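Local coordinates for single-stranded DNA-binding protein (Enterobacter phage Enc34, PDB 5ODK), which probably binds single-stranded DNA through an OB fold, consistent with a part in phage DNA replication, at residues A[12-16]-A[59-63]; A[29-33]-A[175-180]; A[51-57]-A[107-113]; A[147-152]-A[163-169]. One frame throughout, in Å; residues are numbered along the deposited sequence. Where two conformers were deposited one is given.

Interaction 1: A[12-16]-A[59-63]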
loop_
_atom_site.group_PDB
_atom_site.type_symbol
_atom_site.label_atom_id
_atom_site.label_comp_id
_atom_site.label_asym_id
_atom_site.label_seq_id
_atom_site.Cartn_x
_atom_site.Cartn_y
_atom_site.Cartn_z
ATOM N N VAL A 12 14.918 4.532 -4.685
ATOM C CA VAL A 12 15.589 4.633 -3.369
ATOM C C VAL A 12 15.615 3.260 -2.709
ATOM O O VAL A 12 14.982 2.333 -3.234
ATOM C CB VAL A 12 14.906 5.652 -2.443
ATOM C CG1 VAL A 12 14.931 7.027 -3.072
ATOM C CG2 VAL A 12 13.466 5.236 -2.126
ATOM N N LYS A 13 16.258 3.115 -1.552
ATOM C CA LYS A 13 16.224 1.840 -0.825
ATOM C C LYS A 13 14.755 1.449 -0.637
ATOM O O LYS A 13 13.941 2.216 -0.138
ATOM C CB LYS A 13 16.926 1.924 0.533
ATOM C CG LYS A 13 16.880 0.622 1.315
ATOM C CD LYS A 13 17.694 0.673 2.583
ATOM C CE LYS A 13 17.701 -0.694 3.244
ATOM N NZ LYS A 13 18.803 -0.804 4.226
ATOM N N ASN A 14 14.412 0.243 -1.070
ATOM C CA ASN A 14 13.080 -0.290 -0.824
ATOM C C ASN A 14 11.927 0.517 -1.407
ATOM O O ASN A 14 10.809 0.398 -0.918
ATOM C CB ASN A 14 12.846 -0.561 0.666
ATOM C CG ASN A 14 13.643 -1.738 1.178
ATOM O OD1 ASN A 14 13.815 -2.737 0.461
ATOM N ND2 ASN A 14 14.096 -1.656 2.418
ATOM N N GLY A 15 12.146 1.256 -2.486
ATOM C CA GLY A 15 11.061 1.971 -3.098
ATOM C C GLY A 15 11.350 2.598 -4.421
ATOM O O GLY A 15 12.502 2.826 -4.783
ATOM N N VAL A 16 10.280 2.924 -5.140
ATOM C CA VAL A 16 10.386 3.622 -6.425
ATOM C C VAL A 16 9.239 4.618 -6.555
ATOM O O VAL A 16 8.090 4.301 -6.234
ATOM C CB VAL A 16 10.329 2.664 -7.634
ATOM C CG1 VAL A 16 10.607 3.441 -8.924
ATOM C CG2 VAL A 16 11.278 1.493 -7.491
ATOM N N THR A 59 14.305 0.741 7.637
ATOM C CA THR A 59 14.770 0.453 6.270
ATOM C C THR A 59 13.933 1.109 5.166
ATOM O O THR A 59 14.155 0.854 3.970
ATOM C CB THR A 59 14.780 -1.061 6.039
ATOM O OG1 THR A 59 13.467 -1.553 6.335
ATOM C CG2 THR A 59 15.816 -1.711 6.924
ATOM N N HIS A 60 13.011 1.983 5.547
ATOM C CA HIS A 60 12.120 2.621 4.580
ATOM C C HIS A 60 11.992 4.120 4.776
ATOM O O HIS A 60 11.012 4.700 4.321
ATOM C CB HIS A 60 10.725 1.985 4.564
ATOM C CG HIS A 60 10.718 0.552 4.114
ATOM N ND1 HIS A 60 11.114 -0.489 4.922
ATOM C CD2 HIS A 60 10.319 -0.001 2.950
ATOM C CE1 HIS A 60 10.963 -1.640 4.268
ATOM N NE2 HIS A 60 10.488 -1.367 3.063
ATOM N N GLY A 61 13.011 4.761 5.364
ATOM C CA GLY A 61 12.915 6.197 5.581
ATOM C C GLY A 61 12.765 7.027 4.315
ATOM O O GLY A 61 11.945 7.935 4.255
ATOM N N ALA A 62 13.571 6.745 3.302
ATOM C CA ALA A 62 13.521 7.532 2.067
ATOM C C ALA A 62 12.207 7.386 1.340
ATOM O O ALA A 62 11.640 8.364 0.870
ATOM C CB ALA A 62 14.681 7.170 1.151
ATOM N N ILE A 63 11.705 6.159 1.236
ATOM C CA ILE A 63 10.440 5.984 0.541
ATOM C C ILE A 63 9.288 6.576 1.354
ATOM O O ILE A 63 8.354 7.112 0.773
ATOM C CB ILE A 63 10.184 4.514 0.089
ATOM C CG1 ILE A 63 9.011 4.429 -0.922
ATOM C CG2 ILE A 63 10.009 3.602 1.270
ATOM C CD1 ILE A 63 9.260 5.140 -2.226
HETATM O O HOH W 1 13.430 3.908 1.856
#
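The amide of Asn14 lies over one face of the His60 imidazole, its plane turned only 20° from the ring, with ND2 offset toward the rim and 3.6 Å from His60 CE1; the CG2 methyl of Ile63 meets the ring at its edge. CB of Asn14 rests on the same ring, 3.5 Å from CD2. The amide is anchored from both ends: Asn14 ND2 donates to Thr59 O (3.0 Å, 164°), an oxygen lying in the amide plane, while ND2 sits above the plane of the Thr59 carbonyl; OD1 takes a bond from Asn27. Asn14 owes its place to a type II turn, Val12 to Gly15, that connects strands 8-12 and 15-18. Beside it the extended chain of Lys13, which binds magnesium in a crystal structure of this protein though none is bound here, runs past Thr59. A water donates to Lys13 O and accepts from Ile63 N, a helix N-H near the N-cap residue His60. Val12 CB meets Ala62 CB at 3.9 Å, and Ile63 CD1 comes within 3.7 Å of Gly15 CA. The turn thus packs on the start of helix 61-76, with His60 bonded to Ser26 of strand 23-26 and Ile63 reaching Met55 of strand 49-56.

Interaction 2: A[29-33]-A[175-180]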
loop_
_atom_site.group_PDB
_atom_site.type_symbol
_atom_site.label_atom_id
_atom_site.label_comp_id
_atom_site.label_asym_id
_atom_site.label_seq_id
_atom_site.Cartn_x
_atom_site.Cartn_y
_atom_site.Cartn_z
ATOM N N ARG A 29 5.656 -6.064 5.175
ATOM C CA ARG A 29 4.902 -7.227 5.617
ATOM C C ARG A 29 3.426 -6.954 5.439
ATOM O O ARG A 29 2.927 -5.902 5.781
ATOM C CB ARG A 29 5.245 -7.565 7.077
ATOM C CG ARG A 29 4.962 -8.983 7.510
ATOM C CD ARG A 29 5.616 -9.287 8.849
ATOM N NE ARG A 29 5.349 -10.654 9.213
ATOM C CZ ARG A 29 5.587 -11.164 10.395
ATOM N NH1 ARG A 29 6.122 -10.427 11.360
ATOM N NH2 ARG A 29 5.271 -12.420 10.621
ATOM N N CYS A 30 2.695 -7.904 4.892
ATOM C CA CYS A 30 1.301 -7.634 4.703
ATOM C C CYS A 30 0.423 -8.148 5.824
ATOM O O CYS A 30 0.773 -9.059 6.580
ATOM C CB CYS A 30 0.776 -8.125 3.381
ATOM S SG CYS A 30 0.348 -9.823 3.337
ATOM N N SER A 31 -0.752 -7.540 5.879
ATOM C CA SER A 31 -1.744 -7.814 6.884
ATOM C C SER A 31 -3.131 -7.659 6.220
ATOM O O SER A 31 -3.321 -6.856 5.316
ATOM C CB SER A 31 -1.490 -6.783 7.975
ATOM O OG SER A 31 -2.444 -6.844 8.965
ATOM N N TYR A 32 -4.091 -8.459 6.676
ATOM C CA TYR A 32 -5.474 -8.351 6.218
ATOM C C TYR A 32 -5.608 -8.312 4.693
ATOM O O TYR A 32 -6.337 -7.495 4.142
ATOM C CB TYR A 32 -6.174 -7.143 6.853
ATOM C CG TYR A 32 -6.125 -7.121 8.344
ATOM C CD1 TYR A 32 -6.799 -8.065 9.087
ATOM C CD2 TYR A 32 -5.422 -6.129 9.019
ATOM C CE1 TYR A 32 -6.772 -8.043 10.470
ATOM C CE2 TYR A 32 -5.384 -6.104 10.397
ATOM C CZ TYR A 32 -6.052 -7.072 11.117
ATOM O OH TYR A 32 -6.053 -7.073 12.498
ATOM N N PRO A 33 -4.942 -9.253 3.980
ATOM C CA PRO A 33 -5.113 -9.244 2.532
ATOM C C PRO A 33 -6.520 -9.644 2.089
ATOM O O PRO A 33 -7.076 -10.634 2.607
ATOM C CB PRO A 33 -4.115 -10.282 2.039
ATOM C CG PRO A 33 -3.985 -11.231 3.202
ATOM C CD PRO A 33 -4.048 -10.319 4.410
ATOM N N ASP A 175 6.814 -15.879 5.811
ATOM C CA ASP A 175 7.123 -15.635 7.229
ATOM C C ASP A 175 5.946 -16.158 8.054
ATOM O O ASP A 175 4.987 -16.702 7.505
ATOM C CB ASP A 175 7.407 -14.126 7.447
ATOM C CG ASP A 175 8.168 -13.795 8.727
ATOM O OD1 ASP A 175 8.387 -14.677 9.574
ATOM O OD2 ASP A 175 8.497 -12.582 8.842
ATOM N N GLU A 176 6.038 -16.058 9.366
ATOM C CA GLU A 176 4.994 -16.550 10.252
ATOM C C GLU A 176 3.654 -15.872 9.953
ATOM O O GLU A 176 3.604 -14.646 9.895
ATOM C CB GLU A 176 5.387 -16.341 11.725
ATOM C CG GLU A 176 4.398 -16.899 12.752
ATOM C CD GLU A 176 4.340 -18.413 12.812
ATOM O OE1 GLU A 176 5.320 -19.085 12.411
ATOM O OE2 GLU A 176 3.299 -18.935 13.283
ATOM N N PRO A 177 2.585 -16.660 9.735
ATOM C CA PRO A 177 1.276 -16.025 9.527
ATOM C C PRO A 177 0.759 -15.292 10.753
ATOM O O PRO A 177 0.922 -15.755 11.874
ATOM C CB PRO A 177 0.343 -17.203 9.180
ATOM C CG PRO A 177 1.252 -18.286 8.769
ATOM C CD PRO A 177 2.506 -18.120 9.570
ATOM N N PHE A 178 0.117 -14.155 10.522
ATOM C CA PHE A 178 -0.560 -13.470 11.617
ATOM C C PHE A 178 -1.843 -14.220 12.025
ATOM O O PHE A 178 -2.287 -14.061 13.148
ATOM C CB PHE A 178 -0.868 -12.011 11.241
ATOM C CG PHE A 178 0.350 -11.131 11.031
ATOM C CD1 PHE A 178 1.450 -11.174 11.875
ATOM C CD2 PHE A 178 0.330 -10.156 10.026
ATOM C CE1 PHE A 178 2.529 -10.325 11.676
ATOM C CE2 PHE A 178 1.379 -9.288 9.853
ATOM C CZ PHE A 178 2.507 -9.396 10.657
ATOM N N GLY A 179 -2.447 -15.007 11.133
ATOM C CA GLY A 179 -3.690 -15.758 11.482
ATOM C C GLY A 179 -4.911 -14.878 11.665
ATOM O O GLY A 179 -5.735 -15.056 12.591
ATOM N N GLU A 180 -5.011 -13.911 10.770
ATOM C CA GLU A 180 -6.135 -13.006 10.687
ATOM C C GLU A 180 -7.258 -13.755 9.940
ATOM O O GLU A 180 -8.428 -13.475 10.149
ATOM C CB GLU A 180 -5.687 -11.729 9.954
ATOM C CG GLU A 180 -4.485 -11.006 10.627
ATOM C CD GLU A 180 -3.659 -10.126 9.710
ATOM O OE1 GLU A 180 -3.553 -10.423 8.522
ATOM O OE2 GLU A 180 -3.087 -9.133 10.226
#
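Arg29 to Pro33, on strand 28-34, whose course turns a corner at Tyr32, and the irregular tail from Asp175 to Glu180 run in the same general sense, their end-to-end directions 38° apart. Arg29 reaches across with its chain extended from CG to NE, which carries the guanidinium between two tail side chains. The Asp175 carboxylate stacks on one face, nearly parallel, with Asp175 OD2 3.6 Å from Arg29 CZ; this is a long salt bridge of charge alone, since no N-H points at the oxygen. Over the opposite face comes the Phe178 ring, its plane inclined by 41° and CE1 3.4 Å from Arg29 CZ. At the edge, Arg29 NH2 donates to Glu176 O (2.9 Å) in the carbonyl plane and on a lone pair, though the bond is bent to 133°. With NE bonded to Gly142 O, the group is fixed in its rotation, and Trp144 NE1 is hydrogen-bonded to Asp175 OD2. Here the C-terminal tail of the truncated construct, which follows strand 159-173, the last strand of the chain, packs against strand 28-34, which lies in the sheet of this OB-fold protein between strands 49-56 and 144-156. Further on, Glu180 spans the corner of the strand. Its OE1 accepts from Tyr32 N at 2.7 Å along an almost straight line, from above the carboxylate plane, while OE2 takes the Ser31 hydroxyl of the conformer described on its syn side. The same carboxylate stacks nearly parallel over the Tyr32 ring, with Glu180 OE2 3.7 Å from Tyr32 CZ; the Tyr32 hydroxyl itself is bonded to Lys102.

Interaction 3: A[51-57]-A[107-113]; sequences ITLLMPK and GMWVISA
Met55, Ile111 and Leu53 make up the close-packed face of this antiparallel strand pair, whereas Lys57 and Trp109 lie at its more open end. Leu53 and Ile111 form a hydrogen-bonded pair, with Leu53 CB 4.1 Å from Ile111 CB. Their backbones are tied by Leu53 N to Ile111 O at 2.8 Å and by the return bond from Ile111 N to Leu53 O. Met55 bends at its last torsion (chi3 78°), which brings CE back to Trp109 CD1 at 3.8 Å and near the CD1 methyl of Ile111. The other face of the sheet is the looser, solvent side: Thr52, Pro56 and Met108 are partly exposed there and Ser112 is exposed, although Leu54 and Val110 are buried on it, side by side and pointing the same way. Thr52 CG2 meets Val110 CG1 at 3.6 Å, and the sulfur of Met108, SD, rests 3.5 Å from Pro56 N and beside the proline ring.

Toward the partly exposed end the chemistry changes. The extended chain of Lys57 crosses one face of the indole at about a right angle, CG over the five-membered ring in a CH-pi contact and NZ 4.7 Å from the centre of the six-membered ring in a cation-pi contact. That ammonium also forms salt bridges to Asp94 and Asp96, consistent with the lysine being held over the ring. A water lying in the indole plane accepts from Trp109 NE1 (2.8 Å) and donates to Lys57 O.

Strand 51-56 is flanked by strand 28-34 on its other edge, and strand 108-113 by strand 92-94. Helix 61-76 lies against Met55 and Ile111 through Ile67, while Leu53 faces Val145 and Ser147 of strand 144-156.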
loop_
_atom_site.group_PDB
_atom_site.type_symbol
_atom_site.label_atom_id
_atom_site.label_comp_id
_atom_site.label_asym_id
_atom_site.label_seq_id
_atom_site.Cartn_x
_atom_site.Cartn_y
_atom_site.Cartn_z
ATOM N N ILE A 51 -5.447 -4.275 1.247
ATOM C CA ILE A 51 -4.365 -4.842 1.998
ATOM C C ILE A 51 -3.853 -3.774 2.970
ATOM O O ILE A 51 -4.020 -2.562 2.703
ATOM C CB ILE A 51 -3.219 -5.321 1.045
ATOM C CG1 ILE A 51 -2.309 -6.352 1.696
ATOM C CG2 ILE A 51 -2.442 -4.115 0.516
ATOM C CD1 ILE A 51 -1.469 -7.104 0.660
ATOM N N THR A 52 -3.242 -4.231 4.059
ATOM C CA THR A 52 -2.462 -3.380 4.927
ATOM C C THR A 52 -0.995 -3.779 4.732
ATOM O O THR A 52 -0.658 -4.964 4.658
ATOM C CB THR A 52 -2.924 -3.526 6.384
ATOM O OG1 THR A 52 -4.245 -2.991 6.493
ATOM C CG2 THR A 52 -1.975 -2.768 7.323
ATOM N N LEU A 53 -0.130 -2.777 4.666
ATOM C CA LEU A 53 1.313 -2.973 4.483
ATOM C C LEU A 53 2.014 -2.429 5.701
ATOM O O LEU A 53 1.784 -1.274 6.095
ATOM C CB LEU A 53 1.791 -2.285 3.223
ATOM C CG LEU A 53 1.043 -2.654 1.943
ATOM C CD1 LEU A 53 1.483 -1.761 0.807
ATOM C CD2 LEU A 53 1.215 -4.117 1.536
ATOM N N LEU A 54 2.845 -3.254 6.335
ATOM C CA LEU A 54 3.613 -2.875 7.486
ATOM C C LEU A 54 5.026 -2.630 7.017
ATOM O O LEU A 54 5.743 -3.555 6.597
ATOM C CB LEU A 54 3.549 -3.988 8.510
ATOM C CG LEU A 54 2.154 -4.360 8.963
ATOM C CD1 LEU A 54 2.222 -5.540 9.901
ATOM C CD2 LEU A 54 1.411 -3.193 9.609
ATOM N N MET A 55 5.436 -1.359 7.033
ATOM C CA MET A 55 6.676 -0.959 6.404
ATOM C C MET A 55 7.704 -0.620 7.494
ATOM O O MET A 55 7.552 0.379 8.199
ATOM C CB MET A 55 6.388 0.227 5.484
ATOM C CG MET A 55 7.575 0.699 4.724
ATOM S SD MET A 55 7.101 1.815 3.391
ATOM C CE MET A 55 6.804 3.316 4.292
ATOM N N PRO A 56 8.769 -1.444 7.665
ATOM C CA PRO A 56 9.754 -1.164 8.734
ATOM C C PRO A 56 10.385 0.214 8.607
ATOM O O PRO A 56 10.952 0.577 7.575
ATOM C CB PRO A 56 10.766 -2.278 8.569
ATOM C CG PRO A 56 9.963 -3.423 8.019
ATOM C CD PRO A 56 8.986 -2.775 7.067
ATOM N N LYS A 57 10.264 0.988 9.673
ATOM C CA LYS A 57 10.759 2.372 9.642
ATOM C C LYS A 57 12.249 2.461 9.359
ATOM O O LYS A 57 12.683 3.345 8.621
ATOM C CB LYS A 57 10.474 3.065 10.967
ATOM C CG LYS A 57 9.002 3.284 11.277
ATOM C CD LYS A 57 8.825 4.002 12.593
ATOM C CE LYS A 57 7.386 4.392 12.894
ATOM N NZ LYS A 57 7.302 5.009 14.239
ATOM N N GLY A 107 7.513 -0.429 15.349
ATOM C CA GLY A 107 8.560 -0.036 14.422
ATOM C C GLY A 107 8.138 -0.008 12.973
ATOM O O GLY A 107 8.982 -0.045 12.091
ATOM N N MET A 108 6.833 0.130 12.727
ATOM C CA MET A 108 6.292 0.131 11.371
ATOM C C MET A 108 5.539 1.400 11.026
ATOM O O MET A 108 4.875 1.964 11.899
ATOM C CB MET A 108 5.279 -1.021 11.180
ATOM C CG MET A 108 5.781 -2.403 11.477
ATOM S SD MET A 108 6.936 -2.963 10.214
ATOM C CE MET A 108 6.913 -4.728 10.424
ATOM N N TRP A 109 5.614 1.808 9.759
ATOM C CA TRP A 109 4.583 2.626 9.143
ATOM C C TRP A 109 3.493 1.670 8.674
ATOM O O TRP A 109 3.801 0.590 8.162
ATOM C CB TRP A 109 5.105 3.433 7.948
ATOM C CG TRP A 109 6.249 4.351 8.308
ATOM C CD1 TRP A 109 7.580 4.227 7.916
ATOM C CD2 TRP A 109 6.188 5.452 9.151
ATOM N NE1 TRP A 109 8.316 5.212 8.452
ATOM C CE2 TRP A 109 7.494 5.992 9.229
ATOM C CE3 TRP A 109 5.153 6.079 9.840
ATOM C CZ2 TRP A 109 7.798 7.115 9.995
ATOM C CZ3 TRP A 109 5.445 7.175 10.606
ATOM C CH2 TRP A 109 6.757 7.700 10.678
ATOM N N VAL A 110 2.225 2.065 8.837
ATOM C CA VAL A 110 1.084 1.196 8.491
ATOM C C VAL A 110 0.375 1.856 7.346
ATOM O O VAL A 110 -0.193 2.937 7.502
ATOM C CB VAL A 110 0.142 0.994 9.698
ATOM C CG1 VAL A 110 -1.008 0.059 9.349
ATOM C CG2 VAL A 110 0.943 0.473 10.891
ATOM N N ILE A 111 0.356 1.182 6.189
ATOM C CA ILE A 111 -0.275 1.699 4.997
ATOM C C ILE A 111 -1.524 0.886 4.693
ATOM O O ILE A 111 -1.462 -0.357 4.643
ATOM C CB ILE A 111 0.691 1.640 3.805
ATOM C CG1 ILE A 111 1.824 2.662 3.972
ATOM C CG2 ILE A 111 -0.025 1.807 2.484
ATOM C CD1 ILE A 111 2.988 2.430 3.040
ATOM N N SER A 112 -2.640 1.568 4.431
ATOM C CA SER A 112 -3.858 0.915 3.982
ATOM C C SER A 112 -4.124 1.301 2.555
ATOM O O SER A 112 -4.118 2.477 2.207
ATOM C CB SER A 112 -5.007 1.404 4.845
ATOM O OG SER A 112 -4.701 1.174 6.196
ATOM N N ALA A 113 -4.337 0.305 1.697
ATOM C CA ALA A 113 -4.589 0.558 0.274
ATOM C C ALA A 113 -5.766 -0.299 -0.148
ATOM O O ALA A 113 -5.919 -1.444 0.306
ATOM C CB ALA A 113 -3.343 0.280 -0.548
HETATM O O HOH W 2 11.098 5.612 8.236
#

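Interaction 4: A[147-152]-A[163-169]; sequences SVIRPW and NANLLSV. With PO4 (phosphate ion), chain D.
A long beta hairpin, strands 144-156 and 159-173, supplies this antiparallel pair, and a classic beta bulge interrupts its ladder where Leu167 and Ser168 both face Val148. The carbonyl of Val148 consequently accepts twice, from Leu167 N at 2.9 Å and from Ser168 N at 3.2 Å, the second bond falling on a lone pair. Ser168 O is likewise shared: Val148 N approaches it from above the carbonyl plane, and the Ser147 hydroxyl donates from nearly in line with the C=O (2.9 Å), which satisfies a buried OG. The extra residue also turns Leu167 out of the regular alternation, and its CD1 methyl lies beside Arg150. Beyond the bulge the ladder is regular. In the OB fold this hairpin belongs to the curled sheet: Ile149, Ala164 and Leu166 face inward against Ala113 of strand 108-115, while Arg150, Trp152, Asn163 and Asn165 share the opposite face. There the indole of Trp152 leans over strand 163-169, its CG in the cramped site between backbone N and carbonyl (chi1 62°). Asn163 lies over one indole face, CB 3.7 Å from the centre of the five-membered ring and ND2 3.4 Å from Trp152 CZ2, with that amide nitrogen bonded to Gln154. Asn165 ND2 approaches Trp152 CD1 at 3.4 Å. Arg150 NH2 donates in its own plane to O1 of a phosphate (2.8 Å), probably left from crystallisation, and one water bridges Arg150 NE, Asn165 ND2 and that oxygen.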
loop_
_atom_site.group_PDB
_atom_site.type_symbol
_atom_site.label_atom_id
_atom_site.label_comp_id
_atom_site.label_asym_id
_atom_site.label_seq_id
_atom_site.Cartn_x
_atom_site.Cartn_y
_atom_site.Cartn_z
ATOM N N SER A 147 4.601 -3.748 -3.229
ATOM C CA SER A 147 3.302 -3.309 -3.732
ATOM C C SER A 147 3.404 -1.970 -4.411
ATOM O O SER A 147 4.156 -1.087 -3.936
ATOM C CB SER A 147 2.312 -3.254 -2.572
ATOM O OG SER A 147 1.028 -2.786 -2.929
ATOM N N VAL A 148 2.646 -1.780 -5.472
ATOM C CA VAL A 148 2.486 -0.485 -6.124
ATOM C C VAL A 148 1.138 0.100 -5.754
ATOM O O VAL A 148 0.088 -0.556 -5.898
ATOM C CB VAL A 148 2.672 -0.553 -7.655
ATOM C CG1 VAL A 148 2.485 0.824 -8.261
ATOM C CG2 VAL A 148 4.033 -1.100 -8.004
ATOM N N ILE A 149 1.213 1.342 -5.265
ATOM C CA ILE A 149 0.063 2.099 -4.830
ATOM C C ILE A 149 0.078 3.478 -5.490
ATOM O O ILE A 149 1.096 3.883 -6.078
ATOM C CB ILE A 149 0.028 2.242 -3.278
ATOM C CG1 ILE A 149 1.241 3.038 -2.760
ATOM C CG2 ILE A 149 -0.034 0.871 -2.616
ATOM C CD1 ILE A 149 1.162 3.383 -1.295
ATOM N N ARG A 150 -1.025 4.196 -5.402
ATOM C CA ARG A 150 -0.994 5.605 -5.808
ATOM C C ARG A 150 -2.026 6.360 -4.995
ATOM O O ARG A 150 -3.159 5.914 -4.874
ATOM C CB ARG A 150 -1.260 5.801 -7.292
ATOM C CG ARG A 150 -0.833 7.210 -7.708
ATOM C CD ARG A 150 -0.791 7.405 -9.200
ATOM N NE ARG A 150 -2.134 7.441 -9.777
ATOM C CZ ARG A 150 -2.383 7.741 -11.055
ATOM N NH1 ARG A 150 -1.378 7.933 -11.930
ATOM N NH2 ARG A 150 -3.630 7.826 -11.467
ATOM N N PRO A 151 -1.645 7.525 -4.448
ATOM C CA PRO A 151 -2.624 8.281 -3.649
ATOM C C PRO A 151 -3.774 8.846 -4.494
ATOM O O PRO A 151 -3.658 9.040 -5.717
ATOM C CB PRO A 151 -1.791 9.454 -3.140
ATOM C CG PRO A 151 -0.379 8.996 -3.185
ATOM C CD PRO A 151 -0.326 8.198 -4.465
ATOM N N TRP A 152 -4.881 9.119 -3.821
ATOM C CA TRP A 152 -6.001 9.877 -4.378
ATOM C C TRP A 152 -6.698 10.604 -3.233
ATOM O O TRP A 152 -6.605 10.203 -2.085
ATOM C CB TRP A 152 -6.969 8.995 -5.173
ATOM C CG TRP A 152 -7.656 7.911 -4.453
ATOM C CD1 TRP A 152 -7.152 6.666 -4.165
ATOM C CD2 TRP A 152 -9.004 7.919 -4.000
ATOM N NE1 TRP A 152 -8.087 5.910 -3.530
ATOM C CE2 TRP A 152 -9.257 6.628 -3.446
ATOM C CE3 TRP A 152 -10.046 8.855 -4.047
ATOM C CZ2 TRP A 152 -10.500 6.273 -2.918
ATOM C CZ3 TRP A 152 -11.306 8.479 -3.535
ATOM C CH2 TRP A 152 -11.511 7.197 -2.967
ATOM N N ASN A 163 -6.338 8.796 0.358
ATOM C CA ASN A 163 -6.403 7.348 0.289
ATOM C C ASN A 163 -5.318 6.852 -0.644
ATOM O O ASN A 163 -4.673 7.629 -1.358
ATOM C CB ASN A 163 -7.776 6.944 -0.253
ATOM C CG ASN A 163 -8.903 7.336 0.630
ATOM O OD1 ASN A 163 -8.791 7.274 1.846
ATOM N ND2 ASN A 163 -9.976 7.836 0.010
ATOM N N ALA A 164 -5.138 5.525 -0.693
ATOM C CA ALA A 164 -4.184 4.902 -1.609
ATOM C C ALA A 164 -4.893 3.812 -2.440
ATOM O O ALA A 164 -5.505 2.895 -1.870
ATOM C CB ALA A 164 -3.021 4.293 -0.865
ATOM N N ASN A 165 -4.805 3.941 -3.745
ATOM C CA ASN A 165 -5.201 2.865 -4.651
ATOM C C ASN A 165 -4.172 1.754 -4.567
ATOM O O ASN A 165 -2.976 1.990 -4.576
ATOM C CB ASN A 165 -5.274 3.350 -6.099
ATOM C CG ASN A 165 -6.543 4.092 -6.415
ATOM O OD1 ASN A 165 -7.609 3.644 -6.008
ATOM N ND2 ASN A 165 -6.425 5.222 -7.123
ATOM N N LEU A 166 -4.682 0.525 -4.536
ATOM C CA LEU A 166 -3.880 -0.695 -4.548
ATOM C C LEU A 166 -3.816 -1.217 -5.956
ATOM O O LEU A 166 -4.837 -1.655 -6.485
ATOM C CB LEU A 166 -4.499 -1.728 -3.626
ATOM C CG LEU A 166 -3.769 -3.058 -3.527
ATOM C CD1 LEU A 166 -2.363 -2.875 -3.029
ATOM C CD2 LEU A 166 -4.539 -4.012 -2.638
ATOM N N LEU A 167 -2.630 -1.202 -6.576
ATOM C CA LEU A 167 -2.513 -1.509 -8.009
ATOM C C LEU A 167 -1.771 -2.802 -8.300
ATOM O O LEU A 167 -2.098 -3.469 -9.300
ATOM C CB LEU A 167 -1.915 -0.332 -8.753
ATOM C CG LEU A 167 -2.849 0.862 -8.577
ATOM C CD1 LEU A 167 -2.171 2.180 -8.595
ATOM C CD2 LEU A 167 -4.075 0.817 -9.395
ATOM N N SER A 168 -0.851 -3.211 -7.445
ATOM C CA SER A 168 -0.185 -4.504 -7.599
ATOM C C SER A 168 0.338 -4.980 -6.274
ATOM O O SER A 168 0.704 -4.162 -5.410
ATOM C CB SER A 168 0.898 -4.406 -8.630
ATOM O OG SER A 168 2.002 -3.697 -8.201
ATOM N N VAL A 169 0.424 -6.300 -6.097
ATOM C CA VAL A 169 1.064 -6.934 -4.961
ATOM C C VAL A 169 1.902 -8.081 -5.493
ATOM O O VAL A 169 1.375 -8.915 -6.232
ATOM C CB VAL A 169 0.069 -7.455 -3.938
ATOM C CG1 VAL A 169 0.780 -8.072 -2.749
ATOM C CG2 VAL A 169 -0.853 -6.330 -3.476
HETATM P P PO4 D . -6.856 9.137 -9.637
HETATM O O1 PO4 D . -5.926 8.035 -9.794
HETATM O O2 PO4 D . -6.851 9.817 -11.012
HETATM O O3 PO4 D . -8.279 8.728 -9.214
HETATM O O4 PO4 D . -6.344 10.182 -8.628
HETATM O O HOH W 3 -4.333 7.208 -7.866
HETATM O O HOH W 4 -8.580 3.233 -2.670
#

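Interactions 3 and 4 belong to the core, their centres about 7 and 5 Å from the centre of the chain, and rest on backbone ladders; they meet where Ala113 packs on Ala164 and Leu53 on Ser147. Interactions 1 and 2 lie nearer the surface, their centres about 13 and 14 Å from that point, and depend mainly on side chains, some meeting backbone atoms: a turn fitted against a helix start through an amide on an imidazole, and a tail held by carboxylates, a guanidinium and a phenyl ring. Strand 49-56 links three of them, since His60 touches Met55, and Arg29 and Ser31 pair with Leu54 and Thr52. Interactions 1 and 2 themselves do not touch.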